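Alpha-galactosidase (Umbelopsis vinacea, PDB 3A5V) probably releases terminal alpha-linked galactose from oligosaccharides and other galactosides by hydrolysis, as a tetrameric, N-glycosylated alpha-galactosidase of glycoside hydrolase family 27. Local coordinates at residues A[171-174]-A[175-178]; A[304-308]-A[309-313]; A[370-373]-A[374-378]. One frame throughout, in Å; residues are numbered along the deposited sequence.

Contact 1 (A[171-174]-A[175-178]); sequences DGPW and NFAS
With a chi1 of 77°, Phe176 wedges its CG between its own backbone N and carbonyl carbon, and this folds the ring back beneath Pro173. Trp174 uses the same position (chi1 45°) one residue after Pro173, which lays its indole over Gly172 CA and Pro173 CD. The two aromatic groups thus enclose the start of one short helical turn. Pro173 CA stands over the Phe176 face in a CH-pi contact, 3.7 Å from the ring centroid, while Pro173 CB reaches Phe176 CZ at 3.9 Å and also touches Ala177 CB. The ring edge meets the backbone: Phe176 CD2 lies 3.3 Å from Asp171 O, near the ring plane. Cutting Phe176 back to an alanine is likely to open a gap against Pro173 and leave Tyr144 without this apolar neighbour.

Proline suits the first helical position, where no N-H is needed within the helix. Gly172, the N-cap residue, has positive phi, and a CB on it would crowd Asn175 ND2. Its carbonyl O is gripped twice, by Asn175 N at 3.0 Å from above the carbonyl plane and by Phe176 N at 3.2 Å within it. Ala177 N then bonds Pro173 O at 2.8 Å. Asn175 ND2 gives its two hydrogens to separate waters, one held by Asp171 O and the other by Trp174 NE1.

Pro173, Trp174 and Ala177 rest on Trp184, while a neighbouring subunit packs on Trp174 through its Leu210. This single turn is the helix 173-176 of a beta-alpha-beta unit, between strands 162-165 and 183-185 of the TIM barrel.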
loop_
_atom_site.group_PDB
_atom_site.type_symbol
_atom_site.label_atom_id
_atom_site.label_comp_id
_atom_site.label_asym_id
_atom_site.label_seq_id
_atom_site.Cartn_x
_atom_site.Cartn_y
_atom_site.Cartn_z
ATOM N N ASP A 171 -0.039 9.376 -6.406
ATOM C CA ASP A 171 -0.754 8.524 -7.373
ATOM C C ASP A 171 -0.045 8.316 -8.726
ATOM O O ASP A 171 -0.678 7.866 -9.688
ATOM C CB ASP A 171 -2.193 9.044 -7.610
ATOM C CG ASP A 171 -3.002 9.121 -6.325
ATOM O OD1 ASP A 171 -2.976 8.137 -5.559
ATOM O OD2 ASP A 171 -3.650 10.162 -6.073
ATOM N N GLY A 172 1.245 8.648 -8.796
ATOM C CA GLY A 172 2.072 8.370 -9.985
ATOM C C GLY A 172 1.774 9.192 -11.230
ATOM O O GLY A 172 1.311 8.638 -12.242
ATOM N N PRO A 173 2.065 10.514 -11.185
ATOM C CA PRO A 173 1.822 11.380 -12.356
ATOM C C PRO A 173 2.664 10.988 -13.583
ATOM O O PRO A 173 2.241 11.259 -14.697
ATOM C CB PRO A 173 2.203 12.771 -11.867
ATOM C CG PRO A 173 3.193 12.520 -10.700
ATOM C CD PRO A 173 2.666 11.257 -10.056
ATOM N N TRP A 174 3.816 10.337 -13.374
ATOM C CA TRP A 174 4.633 9.795 -14.481
ATOM C C TRP A 174 3.860 8.775 -15.336
ATOM O O TRP A 174 4.230 8.520 -16.486
ATOM C CB TRP A 174 5.960 9.185 -13.957
ATOM C CG TRP A 174 5.755 8.313 -12.749
ATOM C CD1 TRP A 174 5.365 6.997 -12.734
ATOM C CD2 TRP A 174 5.860 8.719 -11.378
ATOM N NE1 TRP A 174 5.250 6.558 -11.430
ATOM C CE2 TRP A 174 5.547 7.595 -10.581
ATOM C CE3 TRP A 174 6.218 9.925 -10.745
ATOM C CZ2 TRP A 174 5.584 7.631 -9.171
ATOM C CZ3 TRP A 174 6.254 9.970 -9.347
ATOM C CH2 TRP A 174 5.929 8.826 -8.572
ATOM N N ASN A 175 2.801 8.189 -14.761
ATOM C CA ASN A 175 1.854 7.335 -15.495
ATOM C C ASN A 175 0.638 8.130 -15.998
ATOM O O ASN A 175 0.311 8.080 -17.183
ATOM C CB ASN A 175 1.358 6.154 -14.626
ATOM C CG ASN A 175 2.497 5.303 -14.064
ATOM O OD1 ASN A 175 3.438 4.918 -14.779
ATOM N ND2 ASN A 175 2.404 4.989 -12.768
ATOM N N PHE A 176 -0.045 8.844 -15.096
ATOM C CA PHE A 176 -1.355 9.413 -15.430
ATOM C C PHE A 176 -1.337 10.763 -16.140
ATOM O O PHE A 176 -2.285 11.104 -16.856
ATOM C CB PHE A 176 -2.343 9.408 -14.232
ATOM C CG PHE A 176 -2.090 10.498 -13.183
ATOM C CD1 PHE A 176 -2.391 11.847 -13.449
ATOM C CD2 PHE A 176 -1.611 10.157 -11.904
ATOM C CE1 PHE A 176 -2.186 12.846 -12.470
ATOM C CE2 PHE A 176 -1.379 11.165 -10.912
ATOM C CZ PHE A 176 -1.670 12.514 -11.212
ATOM N N ALA A 177 -0.267 11.527 -15.938
ATOM C CA ALA A 177 -0.256 12.947 -16.343
ATOM C C ALA A 177 0.500 13.191 -17.649
ATOM O O ALA A 177 0.564 14.314 -18.132
ATOM C CB ALA A 177 0.351 13.806 -15.223
ATOM N N SER A 178 1.059 12.132 -18.224
ATOM C CA SER A 178 2.067 12.295 -19.275
ATOM C C SER A 178 1.521 12.839 -20.594
ATOM O O SER A 178 2.265 13.448 -21.356
ATOM C CB SER A 178 2.825 10.985 -19.514
ATOM O OG SER A 178 1.911 9.932 -19.707
HETATM O O HOH W 1 -0.099 5.689 -11.255
HETATM O O HOH W 2 3.512 7.828 -19.017
HETATM O O HOH W 3 3.827 4.266 -10.352
#

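Contact 2 (A[304-308]-A[309-313]); sequences RIWVK and GDQQL
A beta hairpin at the start of the C-terminal beta sandwich joins strands 303-308 and 311-318, and its type II' turn runs from Lys308 to Gln311. Two backbone bonds close the turn: Lys308 N to Gln311 O at 2.7 Å and Gln311 N to Lys308 O at 2.9 Å. Gly309 takes the first corner with positive phi, where a CB would clash with Lys308 O. Farther along, Leu313 N bonds Trp306 O, and Ile305 N reaches Leu313 O at 2.7 Å.

One face bears Val307 and Gln312, side by side. Arg304 is modelled in two conformers; in the one described it bends at chi3 (82°), and NH1 donates to Gln312 OE1 at 2.8 Å from above the amide plane, the amide standing nearly perpendicular (88°) to the guanidinium. NH1 then also bonds Asn222 on helix 217-227, but both bonds are doubtful because of the second conformer. In that same conformer Val307 CG2 lies over the rim of one guanidinium face.

The other face carries Trp306, Lys308, Gln311 and Leu313. Met337 of strand 335-340 touches both Trp306 and Gln311. Leu313 CD2 packs on Ile305 CB at 3.9 Å, the two side chains lying alongside. The flat indole offers two faces, one for the aliphatic part of Lys308, whose CE lies over it, and one for the Leu313 methylene: Leu313 CB sits 3.6 Å from the centroid of the six-membered ring of Trp306.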
loop_
_atom_site.group_PDB
_atom_site.type_symbol
_atom_site.label_atom_id
_atom_site.label_comp_id
_atom_site.label_asym_id
_atom_site.label_seq_id
_atom_site.Cartn_x
_atom_site.Cartn_y
_atom_site.Cartn_z
ATOM N N ARG A 304 20.672 5.553 -13.718
ATOM C CA ARG A 304 21.613 5.142 -12.672
ATOM C C ARG A 304 22.024 3.668 -12.904
ATOM O O ARG A 304 21.209 2.751 -12.777
ATOM C CB ARG A 304 21.044 5.361 -11.253
ATOM C CG ARG A 304 22.060 5.061 -10.131
ATOM C CD ARG A 304 21.679 5.712 -8.804
ATOM N NE ARG A 304 20.685 4.953 -8.042
ATOM C CZ ARG A 304 20.060 5.411 -6.950
ATOM N NH1 ARG A 304 20.281 6.646 -6.496
ATOM N NH2 ARG A 304 19.175 4.641 -6.332
ATOM N N ILE A 305 23.287 3.465 -13.240
ATOM C CA ILE A 305 23.819 2.162 -13.647
ATOM C C ILE A 305 24.127 1.281 -12.430
ATOM O O ILE A 305 23.813 0.091 -12.435
ATOM C CB ILE A 305 25.102 2.336 -14.513
ATOM C CG1 ILE A 305 24.784 3.193 -15.743
ATOM C CG2 ILE A 305 25.701 0.960 -14.937
ATOM C CD1 ILE A 305 23.537 2.711 -16.541
ATOM N N TRP A 306 24.715 1.873 -11.396
ATOM C CA TRP A 306 24.926 1.162 -10.135
ATOM C C TRP A 306 25.012 2.073 -8.930
ATOM O O TRP A 306 25.201 3.298 -9.054
ATOM C CB TRP A 306 26.157 0.223 -10.171
ATOM C CG TRP A 306 27.497 0.774 -10.676
ATOM C CD1 TRP A 306 28.138 0.381 -11.817
ATOM C CD2 TRP A 306 28.387 1.716 -10.025
ATOM N NE1 TRP A 306 29.353 1.017 -11.929
ATOM C CE2 TRP A 306 29.519 1.861 -10.859
ATOM C CE3 TRP A 306 28.322 2.471 -8.839
ATOM C CZ2 TRP A 306 30.596 2.711 -10.537
ATOM C CZ3 TRP A 306 29.387 3.323 -8.518
ATOM C CH2 TRP A 306 30.509 3.439 -9.374
ATOM N N VAL A 307 24.831 1.453 -7.766
ATOM C CA VAL A 307 25.140 2.052 -6.469
ATOM C C VAL A 307 26.148 1.114 -5.791
ATOM O O VAL A 307 25.903 -0.096 -5.701
ATOM C CB VAL A 307 23.882 2.182 -5.553
ATOM C CG1 VAL A 307 24.268 2.756 -4.161
ATOM C CG2 VAL A 307 22.850 3.083 -6.173
ATOM N N LYS A 308 27.275 1.658 -5.342
ATOM C CA LYS A 308 28.291 0.864 -4.640
ATOM C C LYS A 308 28.651 1.625 -3.373
ATOM O O LYS A 308 29.391 2.603 -3.421
ATOM C CB LYS A 308 29.538 0.646 -5.507
ATOM C CG LYS A 308 29.309 -0.219 -6.757
ATOM C CD LYS A 308 30.558 -0.233 -7.664
ATOM C CE LYS A 308 30.340 -1.100 -8.924
ATOM N NZ LYS A 308 31.601 -1.126 -9.750
ATOM N N GLY A 309 28.081 1.190 -2.251
ATOM C CA GLY A 309 28.179 1.949 -0.988
ATOM C C GLY A 309 27.583 3.321 -1.220
ATOM O O GLY A 309 26.442 3.425 -1.678
ATOM N N ASP A 310 28.376 4.363 -0.970
ATOM C CA ASP A 310 27.947 5.750 -1.162
ATOM C C ASP A 310 28.241 6.297 -2.573
ATOM O O ASP A 310 28.030 7.486 -2.849
ATOM C CB ASP A 310 28.709 6.641 -0.172
ATOM C CG ASP A 310 28.160 6.568 1.234
ATOM O OD1 ASP A 310 26.935 6.369 1.391
ATOM O OD2 ASP A 310 28.962 6.725 2.182
ATOM N N GLN A 311 28.742 5.441 -3.455
ATOM C CA GLN A 311 29.052 5.858 -4.830
ATOM C C GLN A 311 27.958 5.455 -5.808
ATOM O O GLN A 311 27.331 4.387 -5.650
ATOM C CB GLN A 311 30.381 5.256 -5.262
ATOM C CG GLN A 311 31.550 5.764 -4.418
ATOM C CD GLN A 311 32.878 5.238 -4.906
ATOM O OE1 GLN A 311 32.967 4.659 -5.993
ATOM N NE2 GLN A 311 33.923 5.429 -4.104
ATOM N N GLN A 312 27.716 6.315 -6.807
ATOM C CA GLN A 312 26.710 6.057 -7.851
ATOM C C GLN A 312 27.276 6.410 -9.226
ATOM O O GLN A 312 28.067 7.352 -9.348
ATOM C CB GLN A 312 25.423 6.853 -7.589
ATOM C CG GLN A 312 24.911 6.687 -6.138
ATOM C CD GLN A 312 23.561 7.335 -5.889
ATOM O OE1 GLN A 312 22.853 7.741 -6.819
ATOM N NE2 GLN A 312 23.190 7.416 -4.617
ATOM N N LEU A 313 26.885 5.633 -10.236
ATOM C CA LEU A 313 27.255 5.901 -11.634
ATOM C C LEU A 313 25.982 6.173 -12.444
ATOM O O LEU A 313 25.023 5.395 -12.363
ATOM C CB LEU A 313 27.981 4.688 -12.251
ATOM C CG LEU A 313 28.282 4.755 -13.763
ATOM C CD1 LEU A 313 29.268 5.884 -14.051
ATOM C CD2 LEU A 313 28.802 3.419 -14.317
#

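Contact 3 (A[370-373]-A[374-378]); sequences GNFS and NHITL. With NAG (2-acetamido-2-deoxy-beta-D-glucopyranose), chain D.
Phe372 and Ile376 meet across a tight turn in the C-terminal beta sandwich, where the chain leaves strand 367-372 of the six-stranded antiparallel sheet and enters strand 375-380, which pairs with strand 335-340. Backbone bonds of Phe372 to Ile358 and of Ile376 to Ala339 tie the two arms to different sheets.

The apolar contact is a methyl set on a ring. Ile376 CD1 lies over the centre of the Phe372 face, 3.7 Å from the centroid, in a CH-pi contact, and Ile376 CG1 approaches Phe372 CE2 at 3.7 Å. An Ile376 CG1 trans to its amide nitrogen (chi1 -175°), on a chain that stays extended to CD1, carries this methyl out to the ring. A branched, reaching isoleucine and a flat phenylalanine therefore fill the inside of the turn, and Val360 touches both.

Hydrogen bonding shapes the bend itself. His375 N donates to Ser373 O at 2.8 Å, spanning one residue, and Asn374 between them has phi 74° and psi -52°: the classic gamma turn. Asparagine tolerates such positive phi better than most residues. Ser373 OG also lies 3.3 Å from Asn374 OD1, a doubtful bond because both residues are modelled in two conformers.

The covalent interaction belongs to Asn371, whose Asn-Phe-Ser sequence is an N-glycosylation sequon. Ser357 OG bonds the amide nitrogen, and Glu359 N holds the sugar. The linkage itself runs from Asn371 ND2 to NAG C1, 1.4 Å long.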
loop_
_atom_site.group_PDB
_atom_site.type_symbol
_atom_site.label_atom_id
_atom_site.label_comp_id
_atom_site.label_asym_id
_atom_site.label_seq_id
_atom_site.Cartn_x
_atom_site.Cartn_y
_atom_site.Cartn_z
ATOM N N GLY A 370 41.353 14.019 -22.757
ATOM C CA GLY A 370 42.086 13.132 -23.658
ATOM C C GLY A 370 41.285 11.880 -23.974
ATOM O O GLY A 370 40.091 11.806 -23.667
ATOM N N ASN A 371 41.942 10.905 -24.596
ATOM C CA ASN A 371 41.314 9.644 -24.967
ATOM C C ASN A 371 41.557 8.574 -23.912
ATOM O O ASN A 371 42.616 8.554 -23.274
ATOM C CB ASN A 371 41.859 9.148 -26.312
ATOM C CG ASN A 371 41.126 9.745 -27.510
ATOM O OD1 ASN A 371 40.883 10.953 -27.562
ATOM N ND2 ASN A 371 40.781 8.880 -28.482
ATOM N N PHE A 372 40.579 7.682 -23.757
ATOM C CA PHE A 372 40.624 6.576 -22.804
ATOM C C PHE A 372 40.063 5.327 -23.487
ATOM O O PHE A 372 39.256 5.444 -24.414
ATOM C CB PHE A 372 39.732 6.900 -21.586
ATOM C CG PHE A 372 40.216 8.060 -20.759
ATOM C CD1 PHE A 372 39.969 9.374 -21.160
ATOM C CD2 PHE A 372 40.930 7.835 -19.580
ATOM C CE1 PHE A 372 40.425 10.456 -20.398
ATOM C CE2 PHE A 372 41.393 8.914 -18.808
ATOM C CZ PHE A 372 41.136 10.225 -19.222
ATOM N N SER A 373 40.490 4.147 -23.030
ATOM C CA SER A 373 39.831 2.881 -23.370
ATOM C C SER A 373 39.549 2.124 -22.083
ATOM O O SER A 373 40.204 2.377 -21.065
ATOM C CB SER A 373 40.662 2.036 -24.345
ATOM O OG SER A 373 41.864 1.625 -23.751
ATOM N N ASN A 374 38.567 1.219 -22.147
ATOM C CA ASN A 374 38.253 0.248 -21.087
ATOM C C ASN A 374 37.551 0.801 -19.841
ATOM O O ASN A 374 36.527 0.261 -19.420
ATOM C CB ASN A 374 39.510 -0.530 -20.661
ATOM C CG ASN A 374 39.974 -1.519 -21.721
ATOM O OD1 ASN A 374 40.877 -1.216 -22.486
ATOM N ND2 ASN A 374 39.346 -2.695 -21.777
ATOM N N HIS A 375 38.125 1.853 -19.251
ATOM C CA HIS A 375 37.611 2.424 -18.000
ATOM C C HIS A 375 38.222 3.807 -17.820
ATOM O O HIS A 375 39.237 4.134 -18.448
ATOM C CB HIS A 375 38.002 1.556 -16.791
ATOM C CG HIS A 375 39.485 1.454 -16.593
ATOM N ND1 HIS A 375 40.198 0.319 -16.903
ATOM C CD2 HIS A 375 40.393 2.359 -16.152
ATOM C CE1 HIS A 375 41.480 0.521 -16.655
ATOM N NE2 HIS A 375 41.625 1.756 -16.207
ATOM N N ILE A 376 37.615 4.603 -16.947
ATOM C CA ILE A 376 38.210 5.870 -16.548
ATOM C C ILE A 376 38.147 5.990 -15.016
ATOM O O ILE A 376 37.121 5.683 -14.408
ATOM C CB ILE A 376 37.486 7.070 -17.232
ATOM C CG1 ILE A 376 38.207 8.400 -16.911
ATOM C CG2 ILE A 376 35.979 7.080 -16.869
ATOM C CD1 ILE A 376 37.751 9.591 -17.773
ATOM N N THR A 377 39.243 6.434 -14.402
ATOM C CA THR A 377 39.287 6.626 -12.955
ATOM C C THR A 377 39.561 8.098 -12.658
ATOM O O THR A 377 40.536 8.667 -13.166
ATOM C CB THR A 377 40.373 5.708 -12.284
ATOM O OG1 THR A 377 40.056 4.327 -12.527
ATOM C CG2 THR A 377 40.439 5.935 -10.757
ATOM N N LEU A 378 38.715 8.715 -11.840
ATOM C CA LEU A 378 38.847 10.151 -11.533
ATOM C C LEU A 378 38.620 10.448 -10.061
ATOM O O LEU A 378 37.862 9.738 -9.387
ATOM C CB LEU A 378 37.833 10.972 -12.345
ATOM C CG LEU A 378 37.944 11.000 -13.869
ATOM C CD1 LEU A 378 36.776 11.785 -14.431
ATOM C CD2 LEU A 378 39.268 11.618 -14.321
HETATM C C1 NAG D . 40.139 9.426 -29.657
HETATM C C2 NAG D . 40.654 8.527 -30.796
HETATM C C3 NAG D . 39.952 8.857 -32.117
HETATM C C4 NAG D . 38.432 8.820 -31.943
HETATM C C5 NAG D . 38.013 9.654 -30.719
HETATM C C6 NAG D . 36.508 9.537 -30.463
HETATM C C7 NAG D . 42.891 7.569 -30.950
HETATM C C8 NAG D . 44.374 7.823 -30.904
HETATM N N2 NAG D . 42.099 8.640 -30.945
HETATM O O3 NAG D . 40.337 7.938 -33.118
HETATM O O4 NAG D . 37.808 9.375 -33.086
HETATM O O5 NAG D . 38.732 9.257 -29.575
HETATM O O6 NAG D . 36.111 10.423 -29.443
HETATM O O7 NAG D . 42.460 6.408 -31.013
#

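The three contacts follow one another along the chain, from barrel to sandwich. Contact 1, in the barrel domain, is about 27 Å from contact 2 and 39 Å from contact 3, centre to centre. Contacts 2 and 3 are closer, with centres about 18 Å and nearest atoms about 7 Å apart, and strand 335-340 links them, packing on Leu313 of contact 2 and pairing with the strand that carries contact 3. Contacts 1 and 2 both meet a neighbouring subunit, which bonds Ile305 O through its Arg196, so they belong to the tetramer interfaces. Contact 3 carries its own glycan; in contact 1, the Ser178 side chain lies about 13 Å from another NAG.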